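Local structure of NADH dehydrogenase, putative (Plasmodium falciparum, 5JWC) at residues A[509-512]-A[513-517]; A[250-253]-A[254-258]. The protein probably oxidises NADH through its bound FAD and passes the electrons to ubiquinone, as type II NADH dehydrogenases do, and is a target of the antimalarial quinolone RYL-552. All coordinates share one frame; numbering follows the deposited sequence.

In the fold
From the N terminus the chain first reaches contact 2, residues 250-258, and only much later contact 1, residues 509-517, close to the C terminus. Both are local: each closes no more than the last turns of a helix, and they follow in series, neither nested nor crossed. Contact 2 ends helix 243-255 and turns the chain into strand 259-262, an outermost strand of the five-stranded parallel sheet. Contact 1 ends helix 499-515, part of the C-terminal region, beside the second subunit. Their nearest atoms are about 10 Å apart, yet helix 198-218 receives side chains from both: Phe253, Leu256 and Ile258 from contact 2, Arg517 from contact 1.

Contact 1: residues A[509-512]-A[513-517]; sequences FIKT and KWYGR. With TRT (fragment of triton X-100), chain I; 4W0 (5-fluoro-3-methyl-2-{4-[4-(trifluoromethoxy)benzyl]phenyl}quinolin-4(1H)-one), chain M.
Ile510 sets its CG2 methyl over the centre of the six-membered ring of Trp514, one turn further along the same helix. The methyl sits 3.8 Å from the centroid of that ring and only 8° off its normal, a CH-pi contact. It gets there because CG2 stands anti to the backbone N while the two side chains run side by side in the same direction.

Backbone hydrogen bonds hold the turn. Trp514 N bonds to Ile510 O and Tyr515 N to Lys511 O, the latter at 2.8 Å. The last bond, from Gly516 N to Thr512 O at 3.0 Å, is bent to 131° at the hydrogen. Gly516 then leaves the helix with positive phi (82°), a conformation that favours glycine. Its carbonyl meets the aliphatic end of Lys511, with CE 3.3 Å from Gly516 O; the ammonium group beyond is bonded to His504 of the second subunit.

One inhibitor molecule reaches both Phe509 and Arg517, and a Triton fragment lies against Tyr515. Tyr515 OH donates a 2.9 Å hydrogen bond to the ether oxygen O15 of the Triton fragment, whose neighbouring O18 lies obliquely to the phenol ring. Arg517 brings the edge of its guanidinium to the inhibitor, NH1 reaching 3.0 Å from C14. The quinolone's C5 lies 4.1 Å from Phe509 CE1.

Arg517 has strong partners of its own: NH1 forms a salt bridge with Glu214, and NH2 is hydrogen-bonded to Thr76 OG1. These should fix the rotation of the guanidinium and offset its charge, so the inhibitor meets a group already held in position by protein. The detergent, by contrast, takes a directed bond from a phenol, and its presence here is consistent with a helix end near the membrane.

Contact 2: residues A[250-253]-A[254-258]; sequences KENF and HNLNI
With CG of Phe253 beside its backbone N (chi1 -83°) and the Ile258 chain extended through CG1 (chi2 157°), the two side chains cross obliquely, and CD1 of the isoleucine comes down on one face of the phenyl ring. The methyl is 3.8 Å from the ring centroid and 19° off the normal, a CH-pi contact displaced toward the rim. Phe253 also packs on Val201 and Thr204 of helix 198-218.

The Ile258 N to Phe253 O bond (3.0 Å) folds Ile258 back beside Phe253. It belongs to the Schellman motif that ends helix 243-255, in which Asn257 takes positive phi and its N bonds to His254 O at 2.7 Å. This reversal carries the chain from the helix into strand 259-262 of a beta-alpha-beta unit in the Rossmann-type part of the protein.

One turn earlier, His254 N binds Lys250 O at 2.9 Å, and that same oxygen lies over one face of the imidazole, 3.3 Å from CG. Alongside, the methylene CG of Lys250 approaches His254 NE2 to 3.5 Å, while the lysine ammonium is hydrogen-bonded to Asn235 O and Thr262 OG1. The amide of Asn252 is buried, its ND2 hydrogen-bonded to Ile464 O and Gly465 O.

Contact 1: residues A[509-512]-A[513-517]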
ATOM      1  N   PHE A 509     -15.934   5.432  -0.778  1.00 31.73           N
ATOM      2  CA  PHE A 509     -17.275   4.866  -0.905  1.00 34.23           C
ATOM      3  C   PHE A 509     -17.782   4.980  -2.341  1.00 36.64           C
ATOM      4  O   PHE A 509     -18.402   4.046  -2.844  1.00 35.41           O
ATOM      5  CB  PHE A 509     -18.234   5.510   0.101  1.00 34.91           C
ATOM      6  CG  PHE A 509     -18.127   4.904   1.477  1.00 40.54           C
ATOM      7  CD1 PHE A 509     -18.407   3.553   1.663  1.00 43.86           C
ATOM      8  CD2 PHE A 509     -17.732   5.661   2.571  1.00 38.52           C
ATOM      9  CE1 PHE A 509     -18.293   2.967   2.906  1.00 39.47           C
ATOM     10  CE2 PHE A 509     -17.631   5.095   3.808  1.00 38.08           C
ATOM     11  CZ  PHE A 509     -17.910   3.737   3.982  1.00 41.24           C
ATOM     12  N   ILE A 510     -17.506   6.098  -3.008  1.00 30.86           N
ATOM     13  CA  ILE A 510     -17.773   6.188  -4.442  1.00 34.16           C
ATOM     14  C   ILE A 510     -17.029   5.088  -5.207  1.00 36.99           C
ATOM     15  O   ILE A 510     -17.613   4.397  -6.046  1.00 35.55           O
ATOM     16  CB  ILE A 510     -17.365   7.544  -5.034  1.00 31.49           C
ATOM     17  CG1 ILE A 510     -18.129   8.680  -4.352  1.00 35.45           C
ATOM     18  CG2 ILE A 510     -17.625   7.560  -6.551  1.00 36.07           C
ATOM     19  CD1 ILE A 510     -19.617   8.577  -4.522  1.00 40.57           C
ATOM     20  N   LYS A 511     -15.740   4.932  -4.909  1.00 34.68           N
ATOM     21  CA  LYS A 511     -14.902   3.967  -5.605  1.00 32.56           C
ATOM     22  C   LYS A 511     -15.450   2.553  -5.465  1.00 35.54           C
ATOM     23  O   LYS A 511     -15.543   1.802  -6.436  1.00 33.60           O
ATOM     24  CB  LYS A 511     -13.463   4.036  -5.072  1.00 35.31           C
ATOM     25  CG  LYS A 511     -12.460   3.114  -5.799  1.00 37.18           C
ATOM     26  CD  LYS A 511     -12.369   1.707  -5.174  1.00 38.51           C
ATOM     27  CE  LYS A 511     -11.514   0.763  -6.045  1.00 39.53           C
ATOM     28  NZ  LYS A 511     -10.073   1.183  -6.063  1.00 35.11           N
ATOM     29  N   THR A 512     -15.776   2.194  -4.235  1.00 33.66           N
ATOM     30  CA  THR A 512     -16.261   0.865  -3.909  1.00 35.94           C
ATOM     31  C   THR A 512     -17.620   0.605  -4.557  1.00 39.73           C
ATOM     32  O   THR A 512     -17.866  -0.478  -5.077  1.00 36.14           O
ATOM     33  CB  THR A 512     -16.331   0.693  -2.392  1.00 36.05           C
ATOM     34  OG1 THR A 512     -14.992   0.582  -1.899  1.00 45.67           O
ATOM     35  CG2 THR A 512     -17.071  -0.547  -2.015  1.00 50.61           C
ATOM     36  N   LYS A 513     -18.489   1.610  -4.571  1.00 36.91           N
ATOM     37  CA  LYS A 513     -19.783   1.440  -5.229  1.00 39.85           C
ATOM     38  C   LYS A 513     -19.675   1.227  -6.749  1.00 38.45           C
ATOM     39  O   LYS A 513     -20.379   0.402  -7.326  1.00 39.57           O
ATOM     40  CB  LYS A 513     -20.670   2.640  -4.961  1.00 37.13           C
ATOM     41  CG  LYS A 513     -22.114   2.421  -5.419  1.00 44.46           C
ATOM     42  CD  LYS A 513     -22.971   3.639  -5.111  1.00 49.24           C
ATOM     43  CE  LYS A 513     -24.389   3.494  -5.658  1.00 57.53           C
ATOM     44  NZ  LYS A 513     -25.209   4.685  -5.273  1.00 61.12           N
ATOM     45  N   TRP A 514     -18.809   1.993  -7.399  1.00 36.71           N
ATOM     46  CA  TRP A 514     -18.715   1.955  -8.851  1.00 35.23           C
ATOM     47  C   TRP A 514     -17.820   0.854  -9.388  1.00 35.62           C
ATOM     48  O   TRP A 514     -18.109   0.297 -10.431  1.00 35.27           O
ATOM     49  CB  TRP A 514     -18.198   3.291  -9.397  1.00 40.30           C
ATOM     50  CG  TRP A 514     -19.143   4.439  -9.257  1.00 44.16           C
ATOM     51  CD1 TRP A 514     -20.375   4.428  -8.672  1.00 43.01           C
ATOM     52  CD2 TRP A 514     -18.918   5.785  -9.702  1.00 47.81           C
ATOM     53  NE1 TRP A 514     -20.941   5.682  -8.738  1.00 48.34           N
ATOM     54  CE2 TRP A 514     -20.063   6.534  -9.363  1.00 48.13           C
ATOM     55  CE3 TRP A 514     -17.860   6.430 -10.361  1.00 50.44           C
ATOM     56  CZ2 TRP A 514     -20.180   7.895  -9.658  1.00 52.24           C
ATOM     57  CZ3 TRP A 514     -17.978   7.786 -10.657  1.00 47.47           C
ATOM     58  CH2 TRP A 514     -19.128   8.500 -10.303  1.00 51.11           C
ATOM     59  N   TYR A 515     -16.715   0.564  -8.702  1.00 31.39           N
ATOM     60  CA  TYR A 515     -15.719  -0.357  -9.250  1.00 30.90           C
ATOM     61  C   TYR A 515     -15.457  -1.560  -8.356  1.00 32.58           C
ATOM     62  O   TYR A 515     -14.763  -2.472  -8.763  1.00 33.11           O
ATOM     63  CB  TYR A 515     -14.397   0.391  -9.524  1.00 31.85           C
ATOM     64  CG  TYR A 515     -14.600   1.651 -10.348  1.00 34.15           C
ATOM     65  CD1 TYR A 515     -14.928   1.572 -11.699  1.00 34.92           C
ATOM     66  CD2 TYR A 515     -14.481   2.905  -9.780  1.00 33.85           C
ATOM     67  CE1 TYR A 515     -15.134   2.712 -12.453  1.00 33.15           C
ATOM     68  CE2 TYR A 515     -14.685   4.060 -10.538  1.00 35.62           C
ATOM     69  CZ  TYR A 515     -15.005   3.949 -11.867  1.00 35.30           C
ATOM     70  OH  TYR A 515     -15.212   5.088 -12.605  1.00 39.50           O
ATOM     71  N   GLY A 516     -16.011  -1.562  -7.145  1.00 32.67           N
ATOM     72  CA  GLY A 516     -15.821  -2.661  -6.206  1.00 34.15           C
ATOM     73  C   GLY A 516     -14.510  -2.589  -5.429  1.00 34.90           C
ATOM     74  O   GLY A 516     -13.650  -1.772  -5.732  1.00 32.94           O
ATOM     75  N   ARG A 517     -14.357  -3.450  -4.428  1.00 29.70           N
ATOM     76  CA  ARG A 517     -13.121  -3.510  -3.664  1.00 30.76           C
ATOM     77  C   ARG A 517     -11.968  -4.080  -4.500  1.00 32.25           C
ATOM     78  O   ARG A 517     -12.180  -4.909  -5.376  1.00 31.31           O
ATOM     79  CB  ARG A 517     -13.331  -4.321  -2.384  1.00 31.63           C
ATOM     80  CG  ARG A 517     -14.223  -3.590  -1.376  1.00 36.25           C
ATOM     81  CD  ARG A 517     -14.585  -4.495  -0.222  1.00 41.25           C
ATOM     82  NE  ARG A 517     -15.746  -5.270  -0.574  1.00 49.19           N
ATOM     83  CZ  ARG A 517     -16.928  -5.160   0.014  1.00 40.20           C
ATOM     84  NH1 ARG A 517     -17.923  -5.911  -0.414  1.00 35.00           N
ATOM     85  NH2 ARG A 517     -17.094  -4.333   1.041  1.00 41.83           N
TER
HETATM   86  O21 TRT I 607     -20.460   2.214 -13.874  1.00 63.07           O
HETATM   87  C20 TRT I 607     -19.048   2.236 -13.891  1.00 57.15           C
HETATM   88  C19 TRT I 607     -18.576   3.665 -13.619  1.00 51.79           C
HETATM   89  O18 TRT I 607     -17.499   3.988 -14.545  1.00 50.17           O
HETATM   90  C17 TRT I 607     -17.958   4.471 -15.803  1.00 56.46           C
HETATM   91  C16 TRT I 607     -17.510   5.969 -15.964  1.00 58.44           C
HETATM   92  O15 TRT I 607     -16.389   6.174 -15.053  1.00 54.60           O
HETATM   93  C12 TRT I 607     -15.731   7.455 -15.119  1.00 51.45           C
HETATM   94  C13 TRT I 607     -16.204   8.489 -15.972  1.00 54.51           C
HETATM   95  C14 TRT I 607     -15.537   9.717 -16.016  1.00 55.07           C
HETATM   96  C11 TRT I 607     -14.604   7.669 -14.321  1.00 47.95           C
HETATM   97  C10 TRT I 607     -13.938   8.904 -14.357  1.00 48.87           C
HETATM   98  C9  TRT I 607     -14.402   9.925 -15.209  1.00 53.99           C
HETATM   99  C6  TRT I 607     -13.665  11.261 -15.199  1.00 55.92           C
HETATM  100  C8  TRT I 607     -12.319  11.044 -15.910  1.00 54.73           C
HETATM  101  C7  TRT I 607     -14.439  12.353 -15.942  1.00 54.97           C
HETATM  102  C5  TRT I 607     -13.401  11.697 -13.700  1.00 51.25           C
HETATM  103  C1  TRT I 607     -14.601  11.944 -12.662  1.00 58.94           C
HETATM  104  C2  TRT I 607     -14.181  11.347 -11.316  1.00 52.86           C
HETATM  105  C4  TRT I 607     -16.003  11.391 -12.991  1.00 57.41           C
HETATM  106  C3  TRT I 607     -14.758  13.444 -12.476  1.00 54.94           C
HETATM  107  C1  4W0 M 611     -18.885  -0.155   6.671  1.00 42.38           C
HETATM  108  C2  4W0 M 611     -19.092  -1.156   5.708  1.00 45.85           C
HETATM  109  C3  4W0 M 611     -20.105  -1.011   4.745  1.00 44.24           C
HETATM  110  C4  4W0 M 611     -20.928   0.130   4.731  1.00 44.64           C
HETATM  111  C5  4W0 M 611     -20.720   1.131   5.689  1.00 45.01           C
HETATM  112  C6  4W0 M 611     -19.710   0.998   6.651  1.00 41.15           C
HETATM  113  O1  4W0 M 611     -25.445 -10.738  -0.455  1.00 72.17           O
HETATM  114  C7  4W0 M 611     -22.008   0.274   3.692  1.00 51.25           C
HETATM  115  C8  4W0 M 611     -22.217  -0.779   2.712  1.00 52.67           C
HETATM  116  C9  4W0 M 611     -21.344  -1.974   2.740  1.00 43.26           C
HETATM  117  C10 4W0 M 611     -21.472  -3.155   1.803  1.00 43.97           C
HETATM  118  C11 4W0 M 611     -22.637  -3.924   1.796  1.00 45.23           C
HETATM  119  C12 4W0 M 611     -22.756  -5.040   0.977  1.00 43.97           C
HETATM  120  C13 4W0 M 611     -21.673  -5.379   0.195  1.00 40.83           C
HETATM  121  C14 4W0 M 611     -20.516  -4.651   0.220  1.00 38.84           C
HETATM  122  C15 4W0 M 611     -20.396  -3.543   1.030  1.00 49.86           C
HETATM  123  O2  4W0 M 611     -22.713   1.260   3.667  1.00 53.58           O
HETATM  124  N   4W0 M 611     -20.317  -2.086   3.741  1.00 45.34           N
HETATM  125  C16 4W0 M 611     -21.634  -6.547  -0.744  1.00 48.43           C
HETATM  126  C17 4W0 M 611     -22.648  -7.650  -0.617  1.00 53.22           C
HETATM  127  C18 4W0 M 611     -22.830  -8.324   0.584  1.00 55.48           C
HETATM  128  C19 4W0 M 611     -23.771  -9.350   0.642  1.00 60.22           C
HETATM  129  C20 4W0 M 611     -24.486  -9.706  -0.507  1.00 64.38           C
HETATM  130  C21 4W0 M 611     -24.287  -9.035  -1.708  1.00 55.44           C
HETATM  131  C22 4W0 M 611     -23.360  -8.012  -1.761  1.00 53.62           C
HETATM  132  C23 4W0 M 611     -23.307  -0.614   1.678  1.00 52.46           C
HETATM  133  F1  4W0 M 611     -21.492   2.219   5.677  1.00 47.98           F
HETATM  134  C24 4W0 M 611     -26.735 -10.358  -0.042  1.00 79.06           C
HETATM  135  F2  4W0 M 611     -26.664  -9.954   1.229  1.00 80.96           F
HETATM  136  F3  4W0 M 611     -27.559 -11.416  -0.121  1.00 86.94           F
HETATM  137  F4  4W0 M 611     -27.168  -9.363  -0.830  1.00 75.16           F

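Contact 2: residues A[250-253]-A[254-258]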
ATOM      1  N   LYS A 250     -26.308 -11.718  16.030  1.00 32.83           N
ATOM      2  CA  LYS A 250     -26.208 -13.170  15.850  1.00 32.01           C
ATOM      3  C   LYS A 250     -27.134 -13.638  14.730  1.00 36.51           C
ATOM      4  O   LYS A 250     -26.792 -14.510  13.928  1.00 36.44           O
ATOM      5  CB  LYS A 250     -26.582 -13.912  17.145  1.00 36.04           C
ATOM      6  CG  LYS A 250     -26.732 -15.430  16.955  1.00 37.08           C
ATOM      7  CD  LYS A 250     -26.706 -16.188  18.285  1.00 44.38           C
ATOM      8  CE  LYS A 250     -25.507 -15.847  19.145  1.00 41.10           C
ATOM      9  NZ  LYS A 250     -25.559 -16.591  20.443  1.00 44.41           N
ATOM     10  N   GLU A 251     -28.323 -13.054  14.695  1.00 34.22           N
ATOM     11  CA  GLU A 251     -29.299 -13.367  13.670  1.00 37.21           C
ATOM     12  C   GLU A 251     -28.837 -12.917  12.284  1.00 38.61           C
ATOM     13  O   GLU A 251     -29.023 -13.633  11.296  1.00 35.07           O
ATOM     14  CB  GLU A 251     -30.628 -12.733  14.048  1.00 43.46           C
ATOM     15  CG  GLU A 251     -31.683 -12.699  12.983  1.00 50.20           C
ATOM     16  CD  GLU A 251     -32.915 -11.961  13.484  1.00 62.33           C
ATOM     17  OE1 GLU A 251     -33.428 -11.066  12.766  1.00 60.67           O
ATOM     18  OE2 GLU A 251     -33.341 -12.267  14.627  1.00 67.96           O
ATOM     19  N   ASN A 252     -28.237 -11.733  12.206  1.00 37.06           N
ATOM     20  CA  ASN A 252     -27.727 -11.260  10.930  1.00 33.30           C
ATOM     21  C   ASN A 252     -26.601 -12.201  10.454  1.00 35.02           C
ATOM     22  O   ASN A 252     -26.541 -12.561   9.280  1.00 33.93           O
ATOM     23  CB  ASN A 252     -27.238  -9.814  11.040  1.00 34.36           C
ATOM     24  CG  ASN A 252     -27.198  -9.109   9.699  1.00 36.72           C
ATOM     25  OD1 ASN A 252     -28.122  -9.241   8.895  1.00 37.10           O
ATOM     26  ND2 ASN A 252     -26.112  -8.370   9.437  1.00 31.72           N
ATOM     27  N   PHE A 253     -25.736 -12.623  11.376  1.00 33.03           N
ATOM     28  CA  PHE A 253     -24.640 -13.531  11.035  1.00 32.52           C
ATOM     29  C   PHE A 253     -25.180 -14.896  10.565  1.00 37.17           C
ATOM     30  O   PHE A 253     -24.721 -15.416   9.552  1.00 35.77           O
ATOM     31  CB  PHE A 253     -23.667 -13.701  12.220  1.00 29.37           C
ATOM     32  CG  PHE A 253     -22.619 -12.593  12.327  1.00 31.56           C
ATOM     33  CD1 PHE A 253     -22.793 -11.374  11.670  1.00 29.85           C
ATOM     34  CD2 PHE A 253     -21.458 -12.788  13.056  1.00 27.93           C
ATOM     35  CE1 PHE A 253     -21.819 -10.360  11.749  1.00 29.08           C
ATOM     36  CE2 PHE A 253     -20.471 -11.781  13.148  1.00 27.67           C
ATOM     37  CZ  PHE A 253     -20.659 -10.569  12.488  1.00 28.22           C
ATOM     38  N   HIS A 254     -26.149 -15.465  11.288  1.00 37.00           N
ATOM     39  CA  HIS A 254     -26.842 -16.685  10.819  1.00 36.84           C
ATOM     40  C   HIS A 254     -27.361 -16.536   9.404  1.00 37.80           C
ATOM     41  O   HIS A 254     -27.086 -17.366   8.537  1.00 40.44           O
ATOM     42  CB  HIS A 254     -28.010 -17.045  11.739  1.00 37.50           C
ATOM     43  CG  HIS A 254     -27.606 -17.604  13.048  1.00 37.75           C
ATOM     44  ND1 HIS A 254     -26.353 -18.200  13.256  1.00 43.80           N
ATOM     45  CD2 HIS A 254     -28.224 -17.683  14.241  1.00 39.90           C
ATOM     46  CE1 HIS A 254     -26.255 -18.596  14.488  1.00 45.22           C
ATOM     47  NE2 HIS A 254     -27.394 -18.292  15.134  1.00 45.19           N
ATOM     48  N   ASN A 255     -28.105 -15.461   9.163  1.00 39.94           N
ATOM     49  CA  ASN A 255     -28.653 -15.203   7.840  1.00 39.54           C
ATOM     50  C   ASN A 255     -27.563 -15.077   6.777  1.00 44.93           C
ATOM     51  O   ASN A 255     -27.818 -15.339   5.603  1.00 43.80           O
ATOM     52  CB  ASN A 255     -29.527 -13.941   7.855  1.00 44.20           C
ATOM     53  CG  ASN A 255     -30.761 -14.078   8.773  1.00 56.65           C
ATOM     54  OD1 ASN A 255     -30.999 -15.133   9.383  1.00 52.41           O
ATOM     55  ND2 ASN A 255     -31.535 -12.995   8.888  1.00 52.82           N
ATOM     56  N   LEU A 256     -26.348 -14.699   7.180  1.00 40.70           N
ATOM     57  CA  LEU A 256     -25.234 -14.632   6.228  1.00 39.11           C
ATOM     58  C   LEU A 256     -24.444 -15.945   6.194  1.00 39.04           C
ATOM     59  O   LEU A 256     -23.441 -16.054   5.485  1.00 38.80           O
ATOM     60  CB  LEU A 256     -24.281 -13.484   6.571  1.00 36.90           C
ATOM     61  CG  LEU A 256     -24.767 -12.084   6.201  1.00 42.71           C
ATOM     62  CD1 LEU A 256     -24.021 -11.025   7.000  1.00 38.30           C
ATOM     63  CD2 LEU A 256     -24.631 -11.854   4.686  1.00 46.02           C
ATOM     64  N   ASN A 257     -24.900 -16.930   6.965  1.00 40.55           N
ATOM     65  CA  ASN A 257     -24.276 -18.260   7.020  1.00 40.34           C
ATOM     66  C   ASN A 257     -22.865 -18.227   7.596  1.00 36.15           C
ATOM     67  O   ASN A 257     -22.020 -19.082   7.295  1.00 32.38           O
ATOM     68  CB  ASN A 257     -24.296 -18.921   5.634  1.00 43.12           C
ATOM     69  CG  ASN A 257     -25.710 -19.164   5.149  1.00 46.23           C
ATOM     70  OD1 ASN A 257     -26.127 -18.638   4.118  1.00 56.56           O
ATOM     71  ND2 ASN A 257     -26.477 -19.926   5.926  1.00 54.61           N
ATOM     72  N   ILE A 258     -22.638 -17.251   8.467  1.00 34.49           N
ATOM     73  CA  ILE A 258     -21.451 -17.231   9.309  1.00 30.26           C
ATOM     74  C   ILE A 258     -21.643 -18.225  10.449  1.00 31.52           C
ATOM     75  O   ILE A 258     -22.715 -18.262  11.048  1.00 34.77           O
ATOM     76  CB  ILE A 258     -21.206 -15.809   9.879  1.00 31.68           C
ATOM     77  CG1 ILE A 258     -20.783 -14.848   8.760  1.00 32.13           C
ATOM     78  CG2 ILE A 258     -20.176 -15.841  10.999  1.00 27.68           C
ATOM     79  CD1 ILE A 258     -21.063 -13.381   9.068  1.00 31.45           C
TER